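Local structure of Phosphoglucosamine/phosphogalactosamine mutase (Sulfolobus tokodaii, 2F7L) at residues E21-L24 with K25-A29; I124-L127 with F128-R132; A239-G242 with D243-A247; P334-Y338 with V339-A343; R421-G424 with T425-I428. The protein interconverts the 6-phosphate and 1-phosphate forms of glucosamine and galactosamine, supplying precursors of UDP-N-acetylglucosamine and UDP-N-acetylgalactosamine in a magnesium-dependent reaction. All coordinates share one frame; numbering follows the deposited sequence.

Interaction 1 of 5, residues E21-L24 with K25-A29; sequences ELVL and KLSKA
Two consecutive turns of helix 20-34, the first helix of domain I of this phosphohexose mutase, meet where V23 and S27 stand one turn apart. The hydroxyl of S27 bends back onto its own helix: OG gives a hydrogen bond to V23 O at 2.8 Å, and S27 N donates to that same V23 O at 3.0 Å. The two donors come from opposite faces of the carbonyl plane, each tilted about 30° out of it, and together they grip a single acceptor. Behind this lies the first torsion of S27, which sets OG beside its own backbone N (chi1 -69°) and thereby within range of the preceding turn. On the same buried side, V23 CG1 packs 4.0 Å from S27 OG, giving the hydroxyl an aliphatic neighbour. The bonds of the turn are uneven. L26 N meets L22 O at 2.8 Å and almost straight (172°), K25 N reaches E21 O at 3.2 Å, and L24 O receives weak bonds from S27 N and K28 N. E21 has its polar partner just ahead of the helix, in the hydroxyl of T19. V23 and S27 press against V57 of helix 50-63, V23 and L26 rest on I106 of strand 103-109, and L22, L26 and A29 face helix 118-130, which wedges helix 20-34 between two helices and the domain I sheet.

Interaction 2 of 5, residues I124-L127 with F128-R132; sequences IEDL and FFTER
D126 and R132 form a salt bridge in which one carboxylate oxygen takes both terminal nitrogens of the guanidinium. R132 NH2 donates to D126 OD2 at 2.8 Å, the oxygen lying in the guanidinium plane; the NH1 bond to the same oxygen is modelled so short that its exact length is doubtful. The R132 chain folds back at its third torsion (chi3 -52°), which brings one guanidinium face over L127 CD2. D126 O is doubly engaged as well: T130 N meets it at 2.7 Å, nearly head-on, while T130 OG1 comes to D126 O at 2.8 Å from above the carbonyl plane. Of the two residues just before, I124 O accepts from F128 N (2.7 Å) and E125 O from F129 N (2.9 Å). This is the C-terminal end of helix 118-130, closed by a Schellman-type reversal at E131, whose phi is positive. Both bonds of that motif are weak: R132 N to L127 O at 3.4 Å, and E131 N to F128 O. The acid of E125 is satisfied by the backbone nitrogens of L4 and F5, and that of E131 by K25 of helix 20-34. E125 runs alongside F129, its CG 3.7 Å from F129 CE2, with carboxylate and ring planes only 16° apart. F128 CD1 lies over one face of the F129 ring, toward its rim, and the F128 ring itself is buried against L22 and K25.

Interaction 3 of 5, residues A239-G242 with D243-A247; sequences AHDG and DADRA
D241 O accepts A244 N at 3.1 Å, closing a type I beta turn from D241 to A244. D241 OD1 receives R246 N at 3.0 Å on its syn side, somewhat out of the carboxylate plane. H240 ND1 donates to R246 O at 2.8 Å, lying in the plane of that carbonyl; H240 NE2 is held by T188, and these two bonds fix the turn of the ring. Among the charged groups, D241 OD2 stands 3.3 Å from D243 OD2 and 2.9 Å from D245 OD1. All three aspartates have CG set between backbone N and carbonyl carbon (chi1 59° for D241), which lets their acids converge, consistent with the magnesium site inferred for them from relatives, and D241 lies beside S97, the predicted phosphoserine. T76 OG1 bonds to D243 OD1; K107 pairs with D243 and D245, and R340 with D245, probably offsetting the crowded negative charge. D241 OD2 and R246 NE, 3.8 Å apart, make a long ion pair in which no N-H points at the oxygen. Apolar contact is lighter: A244 CB sits over one face of the H240 ring, 4.3 Å from its centroid, as a CH-pi contact, and A247 CB borders the ring edge. The loop joins antiparallel strands 236-239 and 248-251 of the domain II sheet, where A239 pairs with I248, while the backbone of H240 bonds to D178 at the end of strand 174-178.

Interaction 4 of 5, residues P334-Y338 with V339-A343; sequences PPHQY and VRDGA
The H336 ring and the Q337 amide both turn toward D341, the N-cap residue of helix 342-356 in domain III. The H336 ring meets the acid by its edge: D341 CG lies in the ring plane, and H336 CE1 is 2.9 Å from D341 OD2. Y81 of helix 76-86 stacks on this ring. The Q337 amide is pressed across one face by V339 CG2, which lies 3.4 Å from Q337 CD and at similar distances from the amide oxygen and nitrogen. At the edge of that amide, in its plane, Q337 NE2 donates to D341 OD2 at 2.9 Å (151°), using the anti lone pair of the oxygen. The same NE2 also bonds to P77 O, linking the loop to helix 76-86 of domain I. D341 divides its oxygens, OD2 facing the loop and OD1 capping the backbone nitrogen of M344. Shortening Q337 to alanine is likely to leave D341 OD2 without its N-H donor and open a gap beside V339, the carboxylate then held through OD1 alone among the bonds described. R340, between V339 and D341, sends its guanidinium to D8 as well as D245, close to S97, so the loop that shapes the helix start also delivers an arginine to the active site. Q337 reaches the acid with CG between its backbone N and carbonyl carbon (chi1 54°) and the chain extended beyond, ending with NE2, not OE1, on the D341 side.

Interaction 5 of 5, residues R421-G424 with T425-I428; sequences RKSG and TEPI. With SO4 (sulfate ion), chain C.
S423 holds the tight inner side of this turn, its hydroxyl facing the backbone of T425 and E426. S423 OG accepts from T425 N at 3.0 Å, which makes an ST turn, and from E426 N at 2.9 Å. With OG anti to the serine's own nitrogen (chi1 164°), the oxygen is thrown forward into the loop. The backbone of the same residue closes the turn: S423 N donates to I428 O at 2.8 Å, joining the two arms where strand 416-422 leads into strand 428-435. With a glycine in place of S423, T425 N and E426 N would probably lose their shared acceptor, and the loop would be free to change shape. The outer side is looser. G424 and T425 are exposed, and a sulfate, probably from the crystallisation liquor, rests there: G424 N donates to its O4 at 3.0 Å, R421 NH2 lies 3.0 Å from the same sulfate O4, and R430 adds a further bond. K422 NZ folds back to S423 O, while E426 pairs with K376. The RxSGTxP sequence of this C-terminal domain binds the substrate phosphate in relatives; an arginine pair and a backbone N-H around a tetrahedral anion are consistent with the same role here.

In the fold
From the N terminus, interactions 1 and 2 lie on two helices of domain I, 20-34 and 118-130, far apart in sequence but packed together: K25 NZ bridges to E131 OE2 at 2.8 Å. Interaction 3 closes the loop between two strands of domain II, and interaction 4 the loop leading into helix 342-356 of domain III. These two meet at the centre, with D245 OD2 3.0 Å from R340 NH2 and A247 packed on G342, tying domains II and III around the active site. Interaction 5 turns a hairpin of the C-terminal domain, its nearest atoms about 12 Å from interaction 3. All five are local and follow one another in series; none nests or crosses.

Interaction 1 of 5, residues E21-L24 with K25-A29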
loop_
_atom_site.group_PDB
_atom_site.type_symbol
_atom_site.label_atom_id
_atom_site.label_comp_id
_atom_site.label_asym_id
_atom_site.label_seq_id
_atom_site.Cartn_x
_atom_site.Cartn_y
_atom_site.Cartn_z
ATOM N N GLU A 21 -24.334 10.040 -7.430
ATOM C CA GLU A 21 -25.155 10.535 -6.308
ATOM C C GLU A 21 -24.530 10.299 -4.935
ATOM O O GLU A 21 -24.604 11.169 -4.050
ATOM C CB GLU A 21 -26.536 9.891 -6.308
ATOM C CG GLU A 21 -27.281 10.013 -7.595
ATOM C CD GLU A 21 -26.728 9.084 -8.664
ATOM O OE1 GLU A 21 -26.503 7.882 -8.367
ATOM O OE2 GLU A 21 -26.535 9.554 -9.808
ATOM N N LEU A 22 -23.941 9.118 -4.761
ATOM C CA LEU A 22 -23.307 8.772 -3.512
ATOM C C LEU A 22 -22.081 9.646 -3.307
ATOM O O LEU A 22 -21.921 10.265 -2.249
ATOM C CB LEU A 22 -22.909 7.294 -3.519
ATOM C CG LEU A 22 -22.121 6.700 -2.332
ATOM C CD1 LEU A 22 -22.690 7.095 -1.000
ATOM C CD2 LEU A 22 -22.188 5.212 -2.443
ATOM N N VAL A 23 -21.224 9.704 -4.323
ATOM C CA VAL A 23 -20.018 10.503 -4.247
ATOM C C VAL A 23 -20.396 11.963 -4.025
ATOM O O VAL A 23 -19.711 12.703 -3.329
ATOM C CB VAL A 23 -19.180 10.350 -5.539
ATOM C CG1 VAL A 23 -18.009 11.360 -5.547
ATOM C CG2 VAL A 23 -18.663 8.911 -5.652
ATOM N N LEU A 24 -21.495 12.398 -4.604
ATOM C CA LEU A 24 -21.873 13.776 -4.382
ATOM C C LEU A 24 -22.132 14.022 -2.882
ATOM O O LEU A 24 -21.692 15.043 -2.327
ATOM C CB LEU A 24 -23.114 14.153 -5.204
ATOM C CG LEU A 24 -23.657 15.553 -4.872
ATOM C CD1 LEU A 24 -22.581 16.603 -5.127
ATOM C CD2 LEU A 24 -24.897 15.829 -5.683
ATOM N N LYS A 25 -22.833 13.093 -2.230
ATOM C CA LYS A 25 -23.140 13.238 -0.806
ATOM C C LYS A 25 -21.887 13.102 0.057
ATOM O O LYS A 25 -21.661 13.895 0.993
ATOM C CB LYS A 25 -24.182 12.196 -0.390
ATOM C CG LYS A 25 -24.968 12.520 0.877
ATOM C CD LYS A 25 -26.291 11.790 0.815
ATOM C CE LYS A 25 -26.579 11.049 2.101
ATOM N NZ LYS A 25 -27.918 10.392 2.101
ATOM N N LEU A 26 -21.086 12.092 -0.276
ATOM C CA LEU A 26 -19.843 11.818 0.422
ATOM C C LEU A 26 -18.917 13.048 0.370
ATOM O O LEU A 26 -18.121 13.260 1.276
ATOM C CB LEU A 26 -19.179 10.597 -0.220
ATOM C CG LEU A 26 -18.106 9.785 0.522
ATOM C CD1 LEU A 26 -16.769 10.008 -0.131
ATOM C CD2 LEU A 26 -18.057 10.159 2.003
ATOM N N SER A 27 -19.059 13.862 -0.681
ATOM C CA SER A 27 -18.273 15.080 -0.903
ATOM C C SER A 27 -18.685 16.282 -0.068
ATOM O O SER A 27 -17.857 17.138 0.229
ATOM C CB SER A 27 -18.359 15.496 -2.365
ATOM O OG SER A 27 -17.681 14.564 -3.175
ATOM N N LYS A 28 -19.977 16.376 0.250
ATOM C CA LYS A 28 -20.485 17.470 1.070
ATOM C C LYS A 28 -20.022 17.142 2.490
ATOM O O LYS A 28 -19.699 18.031 3.289
ATOM C CB LYS A 28 -22.018 17.503 1.080
ATOM C CG LYS A 28 -22.725 17.237 -0.224
ATOM C CD LYS A 28 -23.095 18.510 -0.928
ATOM C CE LYS A 28 -24.516 18.442 -1.440
ATOM N NZ LYS A 28 -25.528 18.625 -0.373
ATOM N N ALA A 29 -20.022 15.847 2.799
ATOM C CA ALA A 29 -19.610 15.377 4.112
ATOM C C ALA A 29 -18.124 15.643 4.308
ATOM O O ALA A 29 -17.731 16.223 5.313
ATOM C CB ALA A 29 -19.910 13.880 4.256
#

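Interaction 2 of 5, residues I124-L127 with F128-R132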
loop_
_atom_site.group_PDB
_atom_site.type_symbol
_atom_site.label_atom_id
_atom_site.label_comp_id
_atom_site.label_asym_id
_atom_site.label_seq_id
_atom_site.Cartn_x
_atom_site.Cartn_y
_atom_site.Cartn_z
ATOM N N ILE A 124 -17.147 11.796 9.311
ATOM C CA ILE A 124 -17.644 11.962 7.957
ATOM C C ILE A 124 -18.894 11.111 7.755
ATOM O O ILE A 124 -19.884 11.571 7.189
ATOM C CB ILE A 124 -16.550 11.559 6.927
ATOM C CG1 ILE A 124 -15.445 12.620 6.918
ATOM C CG2 ILE A 124 -17.176 11.332 5.549
ATOM C CD1 ILE A 124 -14.245 12.267 6.072
ATOM N N GLU A 125 -18.826 9.867 8.220
ATOM C CA GLU A 125 -19.935 8.930 8.113
ATOM C C GLU A 125 -21.192 9.513 8.791
ATOM O O GLU A 125 -22.285 9.450 8.230
ATOM C CB GLU A 125 -19.530 7.610 8.755
ATOM C CG GLU A 125 -19.832 6.355 7.939
ATOM C CD GLU A 125 -18.633 5.379 7.892
ATOM O OE1 GLU A 125 -17.932 5.239 8.926
ATOM O OE2 GLU A 125 -18.396 4.748 6.825
ATOM N N ASP A 126 -21.029 10.093 9.983
ATOM C CA ASP A 126 -22.154 10.690 10.701
ATOM C C ASP A 126 -22.724 11.836 9.874
ATOM O O ASP A 126 -23.931 11.902 9.654
ATOM C CB ASP A 126 -21.725 11.235 12.070
ATOM C CG ASP A 126 -22.898 11.868 12.837
ATOM O OD1 ASP A 126 -23.858 11.121 13.136
ATOM O OD2 ASP A 126 -22.878 13.096 13.128
ATOM N N LEU A 127 -21.849 12.751 9.446
ATOM C CA LEU A 127 -22.234 13.892 8.615
ATOM C C LEU A 127 -23.003 13.404 7.409
ATOM O O LEU A 127 -24.078 13.905 7.098
ATOM C CB LEU A 127 -20.998 14.656 8.154
ATOM C CG LEU A 127 -20.287 15.317 9.330
ATOM C CD1 LEU A 127 -19.003 15.951 8.894
ATOM C CD2 LEU A 127 -21.221 16.345 9.936
ATOM N N PHE A 128 -22.452 12.410 6.735
ATOM C CA PHE A 128 -23.104 11.838 5.575
ATOM C C PHE A 128 -24.529 11.406 5.926
ATOM O O PHE A 128 -25.481 11.868 5.297
ATOM C CB PHE A 128 -22.285 10.652 5.063
ATOM C CG PHE A 128 -22.882 9.949 3.879
ATOM C CD1 PHE A 128 -23.870 8.976 4.055
ATOM C CD2 PHE A 128 -22.440 10.241 2.586
ATOM C CE1 PHE A 128 -24.411 8.303 2.966
ATOM C CE2 PHE A 128 -22.968 9.577 1.471
ATOM C CZ PHE A 128 -23.957 8.605 1.661
ATOM N N PHE A 129 -24.691 10.556 6.942
ATOM C CA PHE A 129 -26.029 10.082 7.324
ATOM C C PHE A 129 -26.997 11.108 7.932
ATOM O O PHE A 129 -28.185 11.082 7.640
ATOM C CB PHE A 129 -25.906 8.865 8.241
ATOM C CG PHE A 129 -25.285 7.657 7.565
ATOM C CD1 PHE A 129 -25.858 7.117 6.412
ATOM C CD2 PHE A 129 -24.105 7.093 8.052
ATOM C CE1 PHE A 129 -25.266 6.038 5.751
ATOM C CE2 PHE A 129 -23.496 6.004 7.392
ATOM C CZ PHE A 129 -24.077 5.479 6.243
ATOM N N THR A 130 -26.502 12.010 8.766
ATOM C CA THR A 130 -27.358 13.029 9.364
ATOM C C THR A 130 -27.504 14.205 8.402
ATOM O O THR A 130 -28.286 15.124 8.637
ATOM C CB THR A 130 -26.735 13.601 10.623
ATOM O OG1 THR A 130 -25.440 14.129 10.284
ATOM C CG2 THR A 130 -26.623 12.535 11.727
ATOM N N GLU A 131 -26.705 14.180 7.342
ATOM C CA GLU A 131 -26.696 15.235 6.335
ATOM C C GLU A 131 -26.474 16.644 6.899
ATOM O O GLU A 131 -27.072 17.601 6.417
ATOM C CB GLU A 131 -27.995 15.196 5.501
ATOM C CG GLU A 131 -28.431 13.780 5.176
ATOM C CD GLU A 131 -29.262 13.656 3.902
ATOM O OE1 GLU A 131 -30.225 14.420 3.738
ATOM O OE2 GLU A 131 -28.962 12.770 3.065
ATOM N N ARG A 132 -25.634 16.775 7.923
ATOM C CA ARG A 132 -25.330 18.105 8.482
ATOM C C ARG A 132 -24.211 18.685 7.601
ATOM O O ARG A 132 -23.036 18.450 7.843
ATOM C CB ARG A 132 -24.826 18.015 9.930
ATOM C CG ARG A 132 -25.794 17.422 10.915
ATOM C CD ARG A 132 -25.360 17.701 12.358
ATOM N NE ARG A 132 -23.973 17.310 12.638
ATOM C CZ ARG A 132 -23.515 16.059 12.729
ATOM N NH1 ARG A 132 -24.312 15.018 12.573
ATOM N NH2 ARG A 132 -22.235 15.854 12.968
#

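Interaction 3 of 5, residues A239-G242 with D243-A247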
loop_
_atom_site.group_PDB
_atom_site.type_symbol
_atom_site.label_atom_id
_atom_site.label_comp_id
_atom_site.label_asym_id
_atom_site.label_seq_id
_atom_site.Cartn_x
_atom_site.Cartn_y
_atom_site.Cartn_z
ATOM N N ALA A 239 6.965 -3.759 -10.292
ATOM C CA ALA A 239 5.552 -3.719 -10.643
ATOM C C ALA A 239 4.729 -2.994 -9.562
ATOM O O ALA A 239 4.984 -3.134 -8.351
ATOM C CB ALA A 239 5.040 -5.128 -10.861
ATOM N N HIS A 240 3.758 -2.197 -10.016
ATOM C CA HIS A 240 2.885 -1.443 -9.106
ATOM C C HIS A 240 1.439 -1.852 -9.293
ATOM O O HIS A 240 1.093 -2.621 -10.191
ATOM C CB HIS A 240 2.916 0.081 -9.366
ATOM C CG HIS A 240 4.276 0.713 -9.290
ATOM N ND1 HIS A 240 5.101 0.597 -8.187
ATOM C CD2 HIS A 240 4.914 1.544 -10.152
ATOM C CE1 HIS A 240 6.182 1.332 -8.373
ATOM N NE2 HIS A 240 6.092 1.919 -9.555
ATOM N N ASP A 241 0.603 -1.280 -8.431
ATOM C CA ASP A 241 -0.833 -1.466 -8.461
ATOM C C ASP A 241 -1.405 -0.185 -9.063
ATOM O O ASP A 241 -0.662 0.718 -9.453
ATOM C CB ASP A 241 -1.373 -1.706 -7.056
ATOM C CG ASP A 241 -1.072 -0.571 -6.094
ATOM O OD1 ASP A 241 0.047 -0.003 -6.118
ATOM O OD2 ASP A 241 -1.971 -0.266 -5.280
ATOM N N GLY A 242 -2.722 -0.110 -9.144
ATOM C CA GLY A 242 -3.386 1.032 -9.748
ATOM C C GLY A 242 -2.958 2.436 -9.389
ATOM O O GLY A 242 -2.788 3.248 -10.286
ATOM N N ASP A 243 -2.810 2.758 -8.110
ATOM C CA ASP A 243 -2.391 4.109 -7.757
ATOM C C ASP A 243 -0.937 4.194 -7.249
ATOM O O ASP A 243 -0.520 5.186 -6.625
ATOM C CB ASP A 243 -3.386 4.757 -6.764
ATOM C CG ASP A 243 -3.476 4.026 -5.450
ATOM O OD1 ASP A 243 -4.062 4.577 -4.494
ATOM O OD2 ASP A 243 -2.967 2.893 -5.366
ATOM N N ALA A 244 -0.182 3.138 -7.549
ATOM C CA ALA A 244 1.239 2.994 -7.231
ATOM C C ALA A 244 1.728 3.225 -5.824
ATOM O O ALA A 244 2.825 3.736 -5.634
ATOM C CB ALA A 244 2.075 3.828 -8.197
ATOM N N ASP A 245 0.944 2.845 -4.826
ATOM C CA ASP A 245 1.432 3.012 -3.467
ATOM C C ASP A 245 2.096 1.693 -3.063
ATOM O O ASP A 245 2.619 1.533 -1.964
ATOM C CB ASP A 245 0.300 3.401 -2.501
ATOM C CG ASP A 245 -0.957 2.618 -2.727
ATOM O OD1 ASP A 245 -0.854 1.531 -3.339
ATOM O OD2 ASP A 245 -2.042 3.085 -2.284
ATOM N N ARG A 246 2.091 0.752 -3.991
ATOM C CA ARG A 246 2.700 -0.544 -3.760
ATOM C C ARG A 246 3.814 -0.813 -4.767
ATOM O O ARG A 246 3.800 -0.293 -5.884
ATOM C CB ARG A 246 1.632 -1.638 -3.844
ATOM C CG ARG A 246 1.396 -2.323 -2.538
ATOM C CD ARG A 246 -0.058 -2.513 -2.257
ATOM N NE ARG A 246 -0.741 -3.264 -3.292
ATOM C CZ ARG A 246 -1.760 -4.085 -3.050
ATOM N NH1 ARG A 246 -2.188 -4.257 -1.805
ATOM N NH2 ARG A 246 -2.378 -4.709 -4.052
ATOM N N ALA A 247 4.782 -1.622 -4.362
ATOM C CA ALA A 247 5.892 -1.956 -5.235
ATOM C C ALA A 247 6.443 -3.359 -4.966
ATOM O O ALA A 247 7.063 -3.593 -3.928
ATOM C CB ALA A 247 7.009 -0.920 -5.071
#

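Interaction 4 of 5, residues P334-Y338 with V339-A343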
loop_
_atom_site.group_PDB
_atom_site.type_symbol
_atom_site.label_atom_id
_atom_site.label_comp_id
_atom_site.label_asym_id
_atom_site.label_seq_id
_atom_site.Cartn_x
_atom_site.Cartn_y
_atom_site.Cartn_z
ATOM N N PRO A 334 9.971 7.091 6.337
ATOM C CA PRO A 334 9.771 8.325 7.111
ATOM C C PRO A 334 10.441 9.583 6.606
ATOM O O PRO A 334 9.782 10.593 6.413
ATOM C CB PRO A 334 10.218 7.929 8.511
ATOM C CG PRO A 334 9.726 6.532 8.583
ATOM C CD PRO A 334 10.164 5.952 7.247
ATOM N N PRO A 335 11.764 9.552 6.400
ATOM C CA PRO A 335 12.404 10.773 5.906
ATOM C C PRO A 335 11.665 11.393 4.720
ATOM O O PRO A 335 11.631 12.609 4.584
ATOM C CB PRO A 335 13.831 10.315 5.572
ATOM C CG PRO A 335 13.734 8.815 5.535
ATOM C CD PRO A 335 12.758 8.484 6.592
ATOM N N HIS A 336 11.076 10.561 3.869
ATOM C CA HIS A 336 10.298 11.050 2.733
ATOM C C HIS A 336 8.886 11.307 3.263
ATOM O O HIS A 336 8.486 12.442 3.483
ATOM C CB HIS A 336 10.236 9.990 1.646
ATOM C CG HIS A 336 9.539 10.440 0.406
ATOM N ND1 HIS A 336 8.703 9.614 -0.318
ATOM C CD2 HIS A 336 9.618 11.599 -0.287
ATOM C CE1 HIS A 336 8.306 10.238 -1.408
ATOM N NE2 HIS A 336 8.847 11.444 -1.415
ATOM N N GLN A 337 8.134 10.229 3.448
ATOM C CA GLN A 337 6.792 10.303 4.008
ATOM C C GLN A 337 6.402 8.999 4.698
ATOM O O GLN A 337 7.032 7.957 4.478
ATOM C CB GLN A 337 5.751 10.708 2.953
ATOM C CG GLN A 337 5.668 9.914 1.685
ATOM C CD GLN A 337 4.655 10.534 0.744
ATOM O OE1 GLN A 337 3.894 11.413 1.143
ATOM N NE2 GLN A 337 4.628 10.078 -0.503
ATOM N N TYR A 338 5.376 9.072 5.545
ATOM C CA TYR A 338 4.915 7.915 6.297
ATOM C C TYR A 338 4.081 6.909 5.525
ATOM O O TYR A 338 3.893 5.785 5.993
ATOM C CB TYR A 338 4.130 8.369 7.528
ATOM C CG TYR A 338 4.997 9.065 8.547
ATOM C CD1 TYR A 338 6.010 8.368 9.238
ATOM C CD2 TYR A 338 4.861 10.434 8.775
ATOM C CE1 TYR A 338 6.849 9.026 10.102
ATOM C CE2 TYR A 338 5.693 11.092 9.638
ATOM C CZ TYR A 338 6.675 10.390 10.286
ATOM O OH TYR A 338 7.497 11.094 11.110
ATOM N N VAL A 339 3.590 7.295 4.351
ATOM C CA VAL A 339 2.762 6.400 3.551
ATOM C C VAL A 339 3.552 5.479 2.631
ATOM O O VAL A 339 4.738 5.688 2.408
ATOM C CB VAL A 339 1.721 7.202 2.687
ATOM C CG1 VAL A 339 0.709 7.915 3.604
ATOM C CG2 VAL A 339 2.436 8.192 1.768
ATOM N N ARG A 340 2.887 4.450 2.117
ATOM C CA ARG A 340 3.503 3.510 1.192
ATOM C C ARG A 340 3.794 4.289 -0.075
ATOM O O ARG A 340 2.904 4.947 -0.600
ATOM C CB ARG A 340 2.529 2.404 0.837
ATOM C CG ARG A 340 1.539 2.115 1.901
ATOM C CD ARG A 340 0.612 1.083 1.404
ATOM N NE ARG A 340 -0.650 1.661 0.970
ATOM C CZ ARG A 340 -1.647 0.941 0.466
ATOM N NH1 ARG A 340 -1.508 -0.381 0.334
ATOM N NH2 ARG A 340 -2.779 1.534 0.116
ATOM N N ASP A 341 5.018 4.183 -0.588
ATOM C CA ASP A 341 5.412 4.930 -1.775
ATOM C C ASP A 341 6.241 4.070 -2.737
ATOM O O ASP A 341 7.443 3.913 -2.556
ATOM C CB ASP A 341 6.202 6.160 -1.312
ATOM C CG ASP A 341 6.432 7.160 -2.414
ATOM O OD1 ASP A 341 6.878 6.756 -3.513
ATOM O OD2 ASP A 341 6.186 8.361 -2.181
ATOM N N GLY A 342 5.594 3.529 -3.766
ATOM C CA GLY A 342 6.268 2.672 -4.736
ATOM C C GLY A 342 7.513 3.208 -5.436
ATOM O O GLY A 342 8.520 2.503 -5.574
ATOM N N ALA A 343 7.460 4.446 -5.909
ATOM C CA ALA A 343 8.622 4.998 -6.572
ATOM C C ALA A 343 9.677 5.177 -5.512
ATOM O O ALA A 343 10.848 4.858 -5.750
ATOM C CB ALA A 343 8.309 6.337 -7.224
#

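Interaction 5 of 5, residues R421-G424 with T425-I428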
loop_
_atom_site.group_PDB
_atom_site.type_symbol
_atom_site.label_atom_id
_atom_site.label_comp_id
_atom_site.label_asym_id
_atom_site.label_seq_id
_atom_site.Cartn_x
_atom_site.Cartn_y
_atom_site.Cartn_z
ATOM N N ARG A 421 -6.481 -15.656 10.392
ATOM C CA ARG A 421 -7.219 -14.407 10.524
ATOM C C ARG A 421 -8.567 -14.413 9.836
ATOM O O ARG A 421 -8.698 -14.898 8.729
ATOM C CB ARG A 421 -6.357 -13.251 9.979
ATOM C CG ARG A 421 -6.906 -11.846 10.252
ATOM C CD ARG A 421 -5.948 -10.771 9.751
ATOM N NE ARG A 421 -6.479 -10.106 8.577
ATOM C CZ ARG A 421 -7.548 -9.319 8.590
ATOM N NH1 ARG A 421 -8.195 -9.089 9.727
ATOM N NH2 ARG A 421 -7.998 -8.793 7.464
ATOM N N LYS A 422 -9.559 -13.848 10.510
ATOM C CA LYS A 422 -10.922 -13.760 10.003
ATOM C C LYS A 422 -11.035 -12.712 8.908
ATOM O O LYS A 422 -10.577 -11.587 9.086
ATOM C CB LYS A 422 -11.870 -13.374 11.136
ATOM C CG LYS A 422 -13.207 -12.840 10.657
ATOM C CD LYS A 422 -14.332 -13.891 10.759
ATOM C CE LYS A 422 -15.651 -13.411 10.110
ATOM N NZ LYS A 422 -15.513 -13.346 8.619
ATOM N N SER A 423 -11.645 -13.067 7.780
ATOM C CA SER A 423 -11.811 -12.097 6.707
ATOM C C SER A 423 -12.894 -11.132 7.118
ATOM O O SER A 423 -13.785 -11.504 7.884
ATOM C CB SER A 423 -12.229 -12.767 5.400
ATOM O OG SER A 423 -12.733 -11.803 4.487
ATOM N N GLY A 424 -12.814 -9.900 6.613
ATOM C CA GLY A 424 -13.808 -8.890 6.939
ATOM C C GLY A 424 -14.739 -8.653 5.771
ATOM O O GLY A 424 -15.744 -7.960 5.880
ATOM N N THR A 425 -14.392 -9.266 4.648
ATOM C CA THR A 425 -15.131 -9.146 3.402
ATOM C C THR A 425 -15.948 -10.383 3.059
ATOM O O THR A 425 -16.995 -10.295 2.433
ATOM C CB THR A 425 -14.135 -8.858 2.257
ATOM O OG1 THR A 425 -14.036 -7.438 2.085
ATOM C CG2 THR A 425 -14.557 -9.552 0.934
ATOM N N GLU A 426 -15.447 -11.539 3.462
ATOM C CA GLU A 426 -16.117 -12.799 3.193
ATOM C C GLU A 426 -16.322 -13.567 4.500
ATOM O O GLU A 426 -15.587 -13.360 5.467
ATOM C CB GLU A 426 -15.256 -13.615 2.236
ATOM C CG GLU A 426 -15.058 -12.952 0.887
ATOM C CD GLU A 426 -13.802 -13.442 0.199
ATOM O OE1 GLU A 426 -12.689 -13.079 0.660
ATOM O OE2 GLU A 426 -13.919 -14.198 -0.792
ATOM N N PRO A 427 -17.330 -14.450 4.551
ATOM C CA PRO A 427 -17.596 -15.235 5.762
ATOM C C PRO A 427 -16.590 -16.362 5.752
ATOM O O PRO A 427 -16.946 -17.535 5.715
ATOM C CB PRO A 427 -19.014 -15.726 5.537
ATOM C CG PRO A 427 -19.027 -15.972 4.043
ATOM C CD PRO A 427 -18.273 -14.792 3.468
ATOM N N ILE A 428 -15.319 -15.987 5.814
ATOM C CA ILE A 428 -14.225 -16.949 5.717
ATOM C C ILE A 428 -13.026 -16.679 6.609
ATOM O O ILE A 428 -12.750 -15.532 6.950
ATOM C CB ILE A 428 -13.764 -16.981 4.234
ATOM C CG1 ILE A 428 -14.346 -18.215 3.561
ATOM C CG2 ILE A 428 -12.240 -16.804 4.108
ATOM C CD1 ILE A 428 -15.026 -17.902 2.242
HETATM S S SO4 C . -9.873 -8.406 4.742
HETATM O O1 SO4 C . -10.531 -7.317 5.597
HETATM O O2 SO4 C . -10.673 -8.557 3.447
HETATM O O3 SO4 C . -8.584 -7.930 4.391
HETATM O O4 SO4 C . -10.117 -9.603 5.447
#